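Protoporphyrinogen oxidase (Exiguobacterium sibiricum, PDB 3LOV) probably oxidises coproporphyrinogen III to coproporphyrin III with molecular oxygen and FAD, a step of bacterial heme b biosynthesis. Local coordinates at residues A[99-104]-A[115-121]; A[87-93]-A[326-332]; A[106-110]-A[166-171]. All coordinates share one frame; numbering follows the deposited sequence.

Contact 1. Residues A[99-104]-A[115-121]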
ATOM      1  N   HIS A  99     -21.558   7.151   9.360  1.00 33.79           N
ATOM      2  CA  HIS A  99     -22.061   8.116   8.390  1.00 34.41           C
ATOM      3  C   HIS A  99     -21.727   7.675   6.983  1.00 35.89           C
ATOM      4  O   HIS A  99     -20.601   7.259   6.729  1.00 35.20           O
ATOM      5  CB  HIS A  99     -21.408   9.486   8.552  1.00 32.73           C
ATOM      6  CG  HIS A  99     -21.389  10.002   9.950  1.00 32.99           C
ATOM      7  ND1 HIS A  99     -22.231  11.005  10.380  1.00 33.00           N
ATOM      8  CD2 HIS A  99     -20.598   9.690  11.005  1.00 32.97           C
ATOM      9  CE1 HIS A  99     -21.952  11.293  11.639  1.00 31.33           C
ATOM     10  NE2 HIS A  99     -20.970  10.509  12.042  1.00 33.34           N
ATOM     11  N   PRO A 100     -22.683   7.804   6.047  1.00 38.05           N
ATOM     12  CA  PRO A 100     -22.288   7.532   4.667  1.00 37.44           C
ATOM     13  C   PRO A 100     -21.326   8.600   4.189  1.00 35.11           C
ATOM     14  O   PRO A 100     -21.408   9.752   4.639  1.00 36.01           O
ATOM     15  CB  PRO A 100     -23.611   7.591   3.888  1.00 38.93           C
ATOM     16  CG  PRO A 100     -24.599   8.317   4.790  1.00 42.03           C
ATOM     17  CD  PRO A 100     -23.967   8.531   6.144  1.00 36.84           C
ATOM     18  N   ILE A 101     -20.379   8.212   3.339  1.00 34.43           N
ATOM     19  CA  ILE A 101     -19.432   9.171   2.768  0.50 33.79           C
ATOM     20  C   ILE A 101     -20.260  10.255   2.067  1.00 35.10           C
ATOM     21  O   ILE A 101     -21.113   9.949   1.247  1.00 36.38           O
ATOM     22  CB  ILE A 101     -18.469   8.511   1.734  0.50 33.36           C
ATOM     23  CG1 ILE A 101     -17.442   7.593   2.419  0.50 35.88           C
ATOM     24  CG2 ILE A 101     -17.731   9.569   0.923  0.50 26.92           C
ATOM     25  CD1 ILE A 101     -16.435   6.948   1.440  0.50 19.80           C
ATOM     26  N   PRO A 102     -20.021  11.539   2.386  1.00 36.55           N
ATOM     27  CA  PRO A 102     -20.887  12.569   1.781  1.00 36.41           C
ATOM     28  C   PRO A 102     -20.913  12.488   0.288  1.00 37.80           C
ATOM     29  O   PRO A 102     -19.874  12.279  -0.311  1.00 39.37           O
ATOM     30  CB  PRO A 102     -20.208  13.876   2.180  1.00 36.78           C
ATOM     31  CG  PRO A 102     -19.557  13.566   3.433  1.00 37.44           C
ATOM     32  CD  PRO A 102     -19.079  12.131   3.343  1.00 37.18           C
ATOM     33  N   LYS A 103     -22.071  12.679  -0.327  1.00 39.22           N
ATOM     34  CA  LYS A 103     -22.102  12.816  -1.793  1.00 37.82           C
ATOM     35  C   LYS A 103     -21.686  14.227  -2.140  1.00 36.75           C
ATOM     36  O   LYS A 103     -21.523  15.078  -1.251  1.00 34.46           O
ATOM     37  CB  LYS A 103     -23.498  12.533  -2.351  1.00 40.57           C
ATOM     38  CG  LYS A 103     -23.955  11.078  -2.218  1.00 45.64           C
ATOM     39  CD  LYS A 103     -23.344  10.164  -3.293  1.00 52.04           C
ATOM     40  CE  LYS A 103     -24.107   8.825  -3.422  1.00 57.14           C
ATOM     41  NZ  LYS A 103     -24.332   8.110  -2.119  1.00 52.84           N
ATOM     42  N   GLY A 104     -21.513  14.471  -3.436  1.00 33.99           N
ATOM     43  CA  GLY A 104     -21.171  15.787  -3.945  1.00 33.89           C
ATOM     44  C   GLY A 104     -19.776  16.279  -3.626  1.00 32.99           C
ATOM     45  O   GLY A 104     -19.578  17.476  -3.350  1.00 32.21           O
ATOM     46  N   LEU A 115     -25.681  19.093  -2.115  1.00 33.44           N
ATOM     47  CA  LEU A 115     -25.678  17.648  -1.890  1.00 34.69           C
ATOM     48  C   LEU A 115     -24.758  17.327  -0.714  1.00 34.05           C
ATOM     49  O   LEU A 115     -25.111  16.533   0.180  1.00 31.69           O
ATOM     50  CB  LEU A 115     -25.166  16.934  -3.134  1.00 37.48           C
ATOM     51  CG  LEU A 115     -26.000  15.817  -3.720  1.00 37.19           C
ATOM     52  CD1 LEU A 115     -27.297  16.399  -4.327  1.00 42.23           C
ATOM     53  CD2 LEU A 115     -25.125  15.110  -4.764  1.00 36.22           C
ATOM     54  N   PHE A 116     -23.603  17.990  -0.707  1.00 34.56           N
ATOM     55  CA  PHE A 116     -22.612  17.796   0.340  1.00 36.21           C
ATOM     56  C   PHE A 116     -23.122  18.153   1.721  1.00 37.09           C
ATOM     57  O   PHE A 116     -22.829  17.450   2.696  1.00 39.22           O
ATOM     58  CB  PHE A 116     -21.336  18.598   0.093  1.00 35.65           C
ATOM     59  CG  PHE A 116     -20.318  18.374   1.147  1.00 37.59           C
ATOM     60  CD1 PHE A 116     -19.590  17.175   1.164  1.00 39.95           C
ATOM     61  CD2 PHE A 116     -20.138  19.303   2.165  1.00 29.91           C
ATOM     62  CE1 PHE A 116     -18.665  16.923   2.180  1.00 44.31           C
ATOM     63  CE2 PHE A 116     -19.221  19.068   3.185  1.00 32.77           C
ATOM     64  CZ  PHE A 116     -18.486  17.878   3.201  1.00 39.63           C
ATOM     65  N   ARG A 117     -23.848  19.251   1.816  1.00 34.46           N
ATOM     66  CA  ARG A 117     -24.284  19.748   3.122  1.00 35.03           C
ATOM     67  C   ARG A 117     -25.487  18.986   3.721  1.00 36.42           C
ATOM     68  O   ARG A 117     -26.007  19.368   4.773  1.00 38.11           O
ATOM     69  CB  ARG A 117     -24.609  21.229   3.024  1.00 34.29           C
ATOM     70  CG  ARG A 117     -23.409  22.072   2.666  1.00 37.45           C
ATOM     71  CD  ARG A 117     -23.795  23.513   2.434  1.00 39.49           C
ATOM     72  NE  ARG A 117     -24.259  24.157   3.667  1.00 37.35           N
ATOM     73  CZ  ARG A 117     -24.211  25.469   3.907  1.00 36.53           C
ATOM     74  NH1 ARG A 117     -23.716  26.325   3.013  1.00 42.43           N
ATOM     75  NH2 ARG A 117     -24.639  25.928   5.069  1.00 39.29           N
ATOM     76  N   GLN A 118     -25.923  17.928   3.039  1.00 34.64           N
ATOM     77  CA  GLN A 118     -26.820  16.940   3.614  1.00 35.73           C
ATOM     78  C   GLN A 118     -26.103  16.052   4.664  1.00 37.87           C
ATOM     79  O   GLN A 118     -26.758  15.368   5.460  1.00 35.59           O
ATOM     80  CB  GLN A 118     -27.400  16.046   2.527  1.00 34.27           C
ATOM     81  CG  GLN A 118     -28.146  16.810   1.429  1.00 40.78           C
ATOM     82  CD  GLN A 118     -28.908  15.900   0.469  1.00 48.78           C
ATOM     83  OE1 GLN A 118     -29.053  14.701   0.708  1.00 52.69           O
ATOM     84  NE2 GLN A 118     -29.404  16.476  -0.621  1.00 43.38           N
ATOM     85  N   THR A 119     -24.766  16.052   4.644  1.00 36.48           N
ATOM     86  CA  THR A 119     -24.001  15.246   5.561  1.00 34.33           C
ATOM     87  C   THR A 119     -24.212  15.577   7.033  1.00 33.45           C
ATOM     88  O   THR A 119     -24.326  16.739   7.410  1.00 31.67           O
ATOM     89  CB  THR A 119     -22.504  15.325   5.295  1.00 33.91           C
ATOM     90  OG1 THR A 119     -21.897  14.276   6.034  1.00 27.90           O
ATOM     91  CG2 THR A 119     -21.896  16.718   5.686  1.00 23.79           C
ATOM     92  N   THR A 120     -24.228  14.506   7.836  1.00 33.35           N
ATOM     93  CA  THR A 120     -24.268  14.554   9.285  1.00 34.00           C
ATOM     94  C   THR A 120     -22.861  14.496   9.900  1.00 33.63           C
ATOM     95  O   THR A 120     -22.704  14.492  11.102  1.00 35.51           O
ATOM     96  CB  THR A 120     -25.154  13.366   9.845  1.00 34.79           C
ATOM     97  OG1 THR A 120     -24.747  12.118   9.249  1.00 37.47           O
ATOM     98  CG2 THR A 120     -26.631  13.589   9.540  1.00 33.62           C
ATOM     99  N   LEU A 121     -21.831  14.487   9.071  1.00 33.15           N
ATOM    100  CA  LEU A 121     -20.485  14.211   9.540  1.00 31.17           C
ATOM    101  C   LEU A 121     -19.897  15.460  10.168  1.00 31.31           C
ATOM    102  O   LEU A 121     -19.064  15.391  11.074  1.00 32.69           O
ATOM    103  CB  LEU A 121     -19.651  13.712   8.352  1.00 30.67           C
ATOM    104  CG  LEU A 121     -18.319  12.983   8.450  1.00 31.03           C
ATOM    105  CD1 LEU A 121     -18.267  11.932   9.530  1.00 20.74           C
ATOM    106  CD2 LEU A 121     -18.086  12.362   7.078  1.00 32.30           C
TER
HETATM  107  O   HOH W   1     -22.781  11.793   5.048  1.00 39.59           O
HETATM  108  O   HOH W   2     -23.904  14.072   1.037  1.00 36.17           O

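Contact 2. Residues A[87-93]-A[326-332]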
ATOM      1  N   THR A  87     -18.547  -1.214  -6.506  1.00 39.89           N
ATOM      2  CA  THR A  87     -18.794   0.001  -5.736  0.50 40.83           C
ATOM      3  C   THR A  87     -20.255  -0.023  -5.288  1.00 41.29           C
ATOM      4  O   THR A  87     -21.113  -0.469  -6.050  1.00 42.55           O
ATOM      5  CB  THR A  87     -18.509   1.240  -6.615  0.50 41.21           C
ATOM      6  OG1 THR A  87     -19.417   1.276  -7.724  0.50 38.07           O
ATOM      7  CG2 THR A  87     -17.080   1.182  -7.160  0.50 41.14           C
ATOM      8  N   SER A  88     -20.548   0.427  -4.067  1.00 42.90           N
ATOM      9  CA  SER A  88     -21.962   0.608  -3.630  1.00 42.43           C
ATOM     10  C   SER A  88     -22.114   1.782  -2.641  1.00 43.63           C
ATOM     11  O   SER A  88     -22.306   2.916  -3.086  1.00 40.96           O
ATOM     12  CB  SER A  88     -22.619  -0.687  -3.131  1.00 41.27           C
ATOM     13  OG  SER A  88     -22.007  -1.208  -1.968  1.00 46.40           O
ATOM     14  N   GLN A  89     -22.030   1.530  -1.335  1.00 44.05           N
ATOM     15  CA  GLN A  89     -21.942   2.611  -0.350  1.00 45.78           C
ATOM     16  C   GLN A  89     -20.778   2.382   0.646  1.00 43.01           C
ATOM     17  O   GLN A  89     -20.632   1.302   1.231  1.00 39.10           O
ATOM     18  CB  GLN A  89     -23.280   2.806   0.405  1.00 47.41           C
ATOM     19  CG  GLN A  89     -23.315   4.082   1.324  1.00 54.68           C
ATOM     20  CD  GLN A  89     -23.396   5.416   0.547  1.00 60.71           C
ATOM     21  OE1 GLN A  89     -24.420   5.736  -0.059  1.00 66.02           O
ATOM     22  NE2 GLN A  89     -22.315   6.197   0.582  1.00 67.18           N
ATOM     23  N   ALA A  90     -19.952   3.405   0.825  1.00 40.67           N
ATOM     24  CA  ALA A  90     -18.934   3.361   1.880  1.00 40.67           C
ATOM     25  C   ALA A  90     -19.256   4.400   2.976  1.00 38.69           C
ATOM     26  O   ALA A  90     -20.021   5.356   2.743  1.00 36.60           O
ATOM     27  CB  ALA A  90     -17.555   3.588   1.295  1.00 38.32           C
ATOM     28  N   PHE A  91     -18.639   4.211   4.148  1.00 34.87           N
ATOM     29  CA  PHE A  91     -18.991   4.943   5.356  1.00 31.17           C
ATOM     30  C   PHE A  91     -17.748   5.437   6.073  1.00 27.91           C
ATOM     31  O   PHE A  91     -16.636   4.942   5.836  1.00 25.20           O
ATOM     32  CB  PHE A  91     -19.775   4.057   6.346  1.00 30.98           C
ATOM     33  CG  PHE A  91     -21.079   3.507   5.822  1.00 37.27           C
ATOM     34  CD1 PHE A  91     -22.260   4.248   5.923  1.00 39.29           C
ATOM     35  CD2 PHE A  91     -21.139   2.204   5.288  1.00 42.59           C
ATOM     36  CE1 PHE A  91     -23.476   3.717   5.466  1.00 42.25           C
ATOM     37  CE2 PHE A  91     -22.343   1.653   4.841  1.00 42.29           C
ATOM     38  CZ  PHE A  91     -23.521   2.413   4.923  1.00 42.81           C
ATOM     39  N   ILE A  92     -17.940   6.457   6.895  1.00 24.87           N
ATOM     40  CA  ILE A  92     -16.971   6.885   7.918  1.00 27.65           C
ATOM     41  C   ILE A  92     -17.635   6.586   9.245  1.00 27.85           C
ATOM     42  O   ILE A  92     -18.785   6.996   9.465  1.00 26.91           O
ATOM     43  CB  ILE A  92     -16.668   8.408   7.967  1.00 27.07           C
ATOM     44  CG1 ILE A  92     -16.363   9.004   6.590  1.00 39.67           C
ATOM     45  CG2 ILE A  92     -15.474   8.676   8.836  1.00 22.71           C
ATOM     46  CD1 ILE A  92     -14.956   8.713   6.042  1.00 36.97           C
ATOM     47  N   LEU A  93     -16.910   5.887  10.108  1.00 26.00           N
ATOM     48  CA  LEU A  93     -17.255   5.715  11.509  1.00 26.52           C
ATOM     49  C   LEU A  93     -16.491   6.707  12.356  1.00 26.05           C
ATOM     50  O   LEU A  93     -15.252   6.710  12.377  1.00 24.50           O
ATOM     51  CB  LEU A  93     -16.877   4.310  11.979  1.00 25.76           C
ATOM     52  CG  LEU A  93     -17.244   3.858  13.398  1.00 27.66           C
ATOM     53  CD1 LEU A  93     -18.763   3.824  13.614  1.00 29.63           C
ATOM     54  CD2 LEU A  93     -16.692   2.475  13.625  1.00 24.66           C
ATOM     55  N   GLU A 326     -24.149  -2.085   5.380  1.00 50.98           N
ATOM     56  CA  GLU A 326     -25.003  -1.898   4.176  1.00 51.94           C
ATOM     57  C   GLU A 326     -24.240  -1.207   3.026  1.00 48.01           C
ATOM     58  O   GLU A 326     -24.632  -0.126   2.550  1.00 47.41           O
ATOM     59  CB  GLU A 326     -26.298  -1.106   4.511  1.00 53.85           C
ATOM     60  CG  GLU A 326     -27.295  -1.808   5.467  1.00 57.91           C
ATOM     61  CD  GLU A 326     -27.807  -3.166   4.962  1.00 65.64           C
ATOM     62  OE1 GLU A 326     -27.974  -3.356   3.726  1.00 62.46           O
ATOM     63  OE2 GLU A 326     -28.052  -4.044   5.825  1.00 64.67           O
ATOM     64  N   GLY A 327     -23.163  -1.855   2.573  1.00 44.12           N
ATOM     65  CA  GLY A 327     -22.279  -1.294   1.547  1.00 40.27           C
ATOM     66  C   GLY A 327     -20.963  -2.060   1.481  1.00 39.26           C
ATOM     67  O   GLY A 327     -20.874  -3.175   2.010  1.00 40.23           O
ATOM     68  N   THR A 328     -19.927  -1.479   0.866  1.00 36.20           N
ATOM     69  CA  THR A 328     -18.663  -2.222   0.691  1.00 34.42           C
ATOM     70  C   THR A 328     -17.780  -2.178   1.936  1.00 34.38           C
ATOM     71  O   THR A 328     -17.033  -3.125   2.158  1.00 35.92           O
ATOM     72  CB  THR A 328     -17.868  -1.754  -0.504  1.00 34.06           C
ATOM     73  OG1 THR A 328     -17.796  -0.319  -0.479  1.00 33.82           O
ATOM     74  CG2 THR A 328     -18.533  -2.263  -1.817  1.00 40.94           C
ATOM     75  N   GLY A 329     -17.837  -1.079   2.708  1.00 30.36           N
ATOM     76  CA  GLY A 329     -17.172  -1.017   4.004  1.00 27.76           C
ATOM     77  C   GLY A 329     -17.074   0.374   4.597  1.00 25.80           C
ATOM     78  O   GLY A 329     -17.753   1.301   4.159  1.00 26.11           O
ATOM     79  N   PHE A 330     -16.232   0.514   5.616  1.00 25.39           N
ATOM     80  CA  PHE A 330     -16.064   1.796   6.304  1.00 26.25           C
ATOM     81  C   PHE A 330     -14.623   2.028   6.769  1.00 25.05           C
ATOM     82  O   PHE A 330     -13.895   1.060   7.016  1.00 27.27           O
ATOM     83  CB  PHE A 330     -17.051   1.925   7.487  1.00 25.12           C
ATOM     84  CG  PHE A 330     -16.867   0.892   8.585  1.00 27.06           C
ATOM     85  CD1 PHE A 330     -15.959   1.104   9.620  1.00 21.06           C
ATOM     86  CD2 PHE A 330     -17.644  -0.273   8.615  1.00 25.62           C
ATOM     87  CE1 PHE A 330     -15.781   0.163  10.614  1.00 17.94           C
ATOM     88  CE2 PHE A 330     -17.480  -1.219   9.628  1.00 31.26           C
ATOM     89  CZ  PHE A 330     -16.553  -0.991  10.634  1.00 30.75           C
ATOM     90  N   VAL A 331     -14.239   3.307   6.867  1.00 23.19           N
ATOM     91  CA  VAL A 331     -12.988   3.751   7.507  1.00 25.09           C
ATOM     92  C   VAL A 331     -13.321   4.407   8.870  1.00 24.78           C
ATOM     93  O   VAL A 331     -14.420   4.953   9.045  1.00 23.98           O
ATOM     94  CB  VAL A 331     -12.227   4.723   6.589  1.00 26.37           C
ATOM     95  CG1 VAL A 331     -11.718   4.003   5.343  1.00 27.89           C
ATOM     96  CG2 VAL A 331     -13.128   5.896   6.174  1.00 27.03           C
ATOM     97  N   VAL A 332     -12.417   4.300   9.849  1.00 22.39           N
ATOM     98  CA  VAL A 332     -12.670   4.794  11.200  1.00 20.97           C
ATOM     99  C   VAL A 332     -11.839   6.039  11.531  1.00 21.67           C
ATOM    100  O   VAL A 332     -10.610   6.084  11.339  1.00 17.89           O
ATOM    101  CB  VAL A 332     -12.381   3.711  12.265  1.00 23.42           C
ATOM    102  CG1 VAL A 332     -12.779   4.186  13.720  1.00 19.64           C
ATOM    103  CG2 VAL A 332     -13.076   2.411  11.875  1.00 21.61           C
TER
HETATM  104  O   HOH W   3     -18.966   1.221  -2.080  1.00 27.50           O
HETATM  105  O   HOH W   4     -15.523   3.683   3.767  1.00 43.03           O

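Contact 3. Residues A[106-110]-A[166-171]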
ATOM      1  N   VAL A 106     -15.317  15.311  -4.450  1.00 32.34           N
ATOM      2  CA  VAL A 106     -14.231  14.576  -5.085  1.00 32.98           C
ATOM      3  C   VAL A 106     -13.073  14.474  -4.074  1.00 34.52           C
ATOM      4  O   VAL A 106     -12.479  15.491  -3.688  1.00 29.75           O
ATOM      5  CB  VAL A 106     -13.740  15.317  -6.356  1.00 33.04           C
ATOM      6  CG1 VAL A 106     -12.467  14.653  -6.918  1.00 29.41           C
ATOM      7  CG2 VAL A 106     -14.842  15.336  -7.407  1.00 33.09           C
HETATM    8  N   MSE A 107     -12.762  13.246  -3.653  1.00 36.95           N
HETATM    9  CA  MSE A 107     -11.738  12.976  -2.621  1.00 37.66           C
HETATM   10  C   MSE A 107     -12.040  13.735  -1.322  1.00 33.72           C
HETATM   11  O   MSE A 107     -11.151  14.278  -0.677  1.00 33.34           O
HETATM   12  CB  MSE A 107     -10.348  13.338  -3.137  1.00 37.83           C
HETATM   13  CG  MSE A 107     -10.151  13.084  -4.627  1.00 52.65           C
HETATM   14 SE   MSE A 107      -9.346  11.380  -5.042  0.75 75.77          SE
HETATM   15  CE  MSE A 107     -10.097  10.193  -3.634  1.00 52.47           C
ATOM     16  N   GLY A 108     -13.316  13.782  -0.965  1.00 29.87           N
ATOM     17  CA  GLY A 108     -13.757  14.454   0.225  1.00 28.48           C
ATOM     18  C   GLY A 108     -13.882  15.958   0.121  1.00 27.86           C
ATOM     19  O   GLY A 108     -14.315  16.596   1.074  1.00 29.82           O
ATOM     20  N   ILE A 109     -13.478  16.539  -1.011  1.00 29.45           N
ATOM     21  CA  ILE A 109     -13.584  17.980  -1.217  1.00 27.80           C
ATOM     22  C   ILE A 109     -14.888  18.252  -1.967  1.00 27.91           C
ATOM     23  O   ILE A 109     -15.081  17.728  -3.072  1.00 27.27           O
ATOM     24  CB  ILE A 109     -12.394  18.582  -2.029  1.00 30.23           C
ATOM     25  CG1 ILE A 109     -11.071  18.415  -1.257  1.00 31.16           C
ATOM     26  CG2 ILE A 109     -12.682  20.079  -2.305  1.00 24.33           C
ATOM     27  CD1 ILE A 109      -9.863  18.743  -2.044  1.00 28.54           C
ATOM     28  N   PRO A 110     -15.779  19.060  -1.368  1.00 27.49           N
ATOM     29  CA  PRO A 110     -17.080  19.353  -1.950  1.00 27.11           C
ATOM     30  C   PRO A 110     -17.021  20.023  -3.319  1.00 24.72           C
ATOM     31  O   PRO A 110     -16.294  20.985  -3.500  1.00 23.62           O
ATOM     32  CB  PRO A 110     -17.716  20.313  -0.918  1.00 27.38           C
ATOM     33  CG  PRO A 110     -17.132  19.915   0.349  1.00 28.27           C
ATOM     34  CD  PRO A 110     -15.687  19.624  -0.003  1.00 28.51           C
ATOM     35  N   LEU A 166     -13.122  14.110   7.657  1.00 20.43           N
ATOM     36  CA  LEU A 166     -13.397  13.411   6.374  1.00 16.03           C
ATOM     37  C   LEU A 166     -12.158  13.064   5.534  1.00 19.14           C
ATOM     38  O   LEU A 166     -11.968  11.900   5.170  1.00 20.75           O
ATOM     39  CB  LEU A 166     -14.413  14.196   5.554  1.00 17.43           C
ATOM     40  CG  LEU A 166     -14.730  13.554   4.202  1.00 24.27           C
ATOM     41  CD1 LEU A 166     -15.246  12.123   4.369  1.00 21.59           C
ATOM     42  CD2 LEU A 166     -15.678  14.456   3.408  1.00 24.69           C
ATOM     43  N   ILE A 167     -11.309  14.050   5.239  1.00 21.88           N
ATOM     44  CA  ILE A 167     -10.257  13.866   4.237  1.00 21.44           C
ATOM     45  C   ILE A 167      -9.188  12.891   4.720  1.00 22.72           C
ATOM     46  O   ILE A 167      -8.829  11.952   4.029  1.00 21.92           O
ATOM     47  CB  ILE A 167      -9.560  15.162   3.876  1.00 21.16           C
ATOM     48  CG1 ILE A 167     -10.565  16.259   3.480  1.00 29.56           C
ATOM     49  CG2 ILE A 167      -8.598  14.938   2.701  1.00 19.38           C
ATOM     50  CD1 ILE A 167     -11.359  15.954   2.294  1.00 23.69           C
ATOM     51  N   GLU A 168      -8.683  13.108   5.919  1.00 21.18           N
ATOM     52  CA  GLU A 168      -7.676  12.209   6.456  1.00 20.62           C
ATOM     53  C   GLU A 168      -8.102  10.762   6.471  1.00 18.45           C
ATOM     54  O   GLU A 168      -7.384   9.923   5.936  1.00 18.68           O
ATOM     55  CB  GLU A 168      -7.169  12.658   7.847  1.00 20.77           C
ATOM     56  CG  GLU A 168      -6.151  11.702   8.436  1.00 22.19           C
ATOM     57  CD  GLU A 168      -5.416  12.333   9.622  1.00 26.43           C
ATOM     58  OE1 GLU A 168      -6.095  12.721  10.591  1.00 21.42           O
ATOM     59  OE2 GLU A 168      -4.194  12.480   9.556  1.00 26.71           O
ATOM     60  N   PRO A 169      -9.232  10.427   7.114  1.00 18.90           N
ATOM     61  CA  PRO A 169      -9.566   9.013   7.109  1.00 18.44           C
ATOM     62  C   PRO A 169      -9.920   8.459   5.717  1.00 21.64           C
ATOM     63  O   PRO A 169      -9.607   7.318   5.422  1.00 18.48           O
ATOM     64  CB  PRO A 169     -10.758   8.930   8.061  1.00 22.74           C
ATOM     65  CG  PRO A 169     -11.242  10.276   8.261  1.00 22.42           C
ATOM     66  CD  PRO A 169     -10.087  11.193   8.023  1.00 20.94           C
ATOM     67  N   LEU A 170     -10.540   9.281   4.871  1.00 23.72           N
ATOM     68  CA  LEU A 170     -10.856   8.898   3.476  1.00 26.03           C
ATOM     69  C   LEU A 170      -9.598   8.631   2.657  1.00 26.47           C
ATOM     70  O   LEU A 170      -9.404   7.551   2.111  1.00 27.25           O
ATOM     71  CB  LEU A 170     -11.669  10.007   2.802  1.00 25.08           C
ATOM     72  CG  LEU A 170     -12.227   9.724   1.414  1.00 32.83           C
ATOM     73  CD1 LEU A 170     -13.238   8.580   1.429  1.00 34.45           C
ATOM     74  CD2 LEU A 170     -12.862  11.014   0.823  1.00 29.69           C
ATOM     75  N   LEU A 171      -8.724   9.608   2.603  1.00 27.59           N
ATOM     76  CA  LEU A 171      -7.540   9.497   1.777  1.00 30.41           C
ATOM     77  C   LEU A 171      -6.504   8.523   2.348  1.00 33.37           C
ATOM     78  O   LEU A 171      -5.827   7.858   1.577  1.00 35.58           O
ATOM     79  CB  LEU A 171      -6.934  10.884   1.490  1.00 30.91           C
ATOM     80  CG  LEU A 171      -7.803  11.873   0.658  1.00 28.07           C
ATOM     81  CD1 LEU A 171      -6.922  13.088   0.212  1.00 26.65           C
ATOM     82  CD2 LEU A 171      -8.506  11.224  -0.579  1.00 28.83           C
TER

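Contact 1. Residues A[99-104]-A[115-121]
His99 and Thr120 are joined by a hydrogen bond between ND1 of His99 and OG1 of Thr120, 3.0 Å long and fairly straight at 160°. Either atom could be the donor. The hydroxyl sits at the ring edge, near the ring plane. It gets there because Thr120 holds OG1 between its own backbone N and carbonyl carbon (chi1 50°). The other ring nitrogen of His99, NE2, bonds to OD1 of Asp94, so the imidazole is gripped at both nitrogens and its rotation is fixed. One face of the ring takes a CH-pi contact from Leu121, whose CD1 lies 3.8 Å from the ring centroid. The second methyl of Leu121, CD2, turns to CD of Pro102, and the leucine thus bridges two residues of 99-104.

Pro102 lies beside the Phe116 ring, both side chains pointing the same way. Its CB is 3.4 Å from CE1 of Phe116, approaching obliquely. The phenyl group reaches this place with CG opposite the backbone N (chi1 -179°). Its edge also faces the carbonyl O of Lys103.

Two waters bridge the segments. One links Pro100 O to OG1 of Thr119, which also accepts a 3.0 Å bond from the N of Leu121. The other accepts from Lys103 N and donates to Leu115 O. Gly104 has a positive phi, and a side chain there would crowd CB of Leu115.

The Thr119-Leu121 bond makes an ST turn, starting on the last residue of the type I turn 116-119 at the end of helix 113-116. This loop packs on the chain leaving edge strand 97-100 of the mixed sheet.

Contact 2. Residues A[87-93]-A[326-332]
Parallel neighbours in the mixed seven-stranded sheet, strands 90-94 and 329-332 meet here along their backbones. Phe91 N donates to Gly329 O at 3.0 Å. Phe91 O in turn accepts from Val331 N. The straightest bond runs from Leu93 N to Val331 O, 2.9 Å and 169° at the hydrogen. Before the strands, Thr328 N donates to Gln89 O at 2.9 Å. Gly327 CA also lies close to that oxygen, and a side chain there would clash.

Phe91, Leu93, Phe330 and Val332 share one sheet face. CB of Phe91 meets CB of Phe330 at 3.6 Å. Phe91 keeps CG beside its backbone N (chi1 -60°), which swings the ring out from the strand, toward Glu326 and Gly327. Its edge then faces the carbonyl O of Glu326, with CZ 3.6 Å away. CG of Gln89 lies over one ring face. An alanine in place of Phe91 would keep the CB contact with Phe330 but would probably leave a gap where the ring packs against Gln89 and Glu326 O. Alongside, CD2 of Leu93 is 3.9 Å from CE1 of Phe330. On the other face CD1 of Ile92 presses tightly on CG2 of Val331, at 3.4 Å.

One water donates to Phe91 O and Gly329 O, linking the strands; another joins Ser88 N to Thr328 OG1. Main-chain bonds therefore set the register, while the side chains add apolar contact on both faces.

Contact 3. Residues A[106-110]-A[166-171]
Gly108 lies at the tip of a type I' turn, Val106 to Ile109, and faces helix 160-172 with its CA 5.4 Å from that of Ile167. The turn closes a two-stranded hairpin by backbone bonds in both directions between Val106 and Ile109. Met107, a selenomethionine, and Gly108 both have positive phi.

Three side chains of the helix close round the glycine. CD1 of Ile167 comes to 3.3 Å from Gly108 O. CD2 of Leu166 meets the same oxygen at 3.4 Å, and CD2 of Leu170 lies 3.3 Å from Gly108 N. Leu170 reaches the turn with CG opposite its backbone N (chi1 -173°). A side chain at Gly108 would clash with CD1 of Ile167 and press on the two leucines. Beside the glycine, Met107 and Leu171 cross at about a right angle, and CE of Met107 touches CD2 of Leu171 at 3.6 Å. The bends at chi2 and chi3 of Met107 fold its chain so that CB and CE both meet that one methyl.

No hydrogen bond links the two segments. The contact thus rests on leucine and isoleucine methyls packed on the Gly108 backbone, with Met107 against Leu171 beside them, and it depends on close fit, not on polar pairing.

How the contacts relate
The three contacts form one continuous body on the same side of the chain's centre. Contacts 1 and 2 share the mixed sheet. Strand 97-100 lies beside strand 90-94, bonded through His99 N to Ile92 O (2.8 Å) and Ile101 N to Ala90 O. Contact 3 lies about 11 Å from contact 1 and about 13 Å from contact 2, centre to centre. Leu166 of its helix joins all three: its CD1 is 3.8 Å from Ile92 CD1 and 3.9 Å from Leu121 CD2. Phe116 also packs on Pro110. Contacts 1 and 3 lie away from the FAD site. In contact 2 the side chain of Val331 is about 12 Å from the bound FAD.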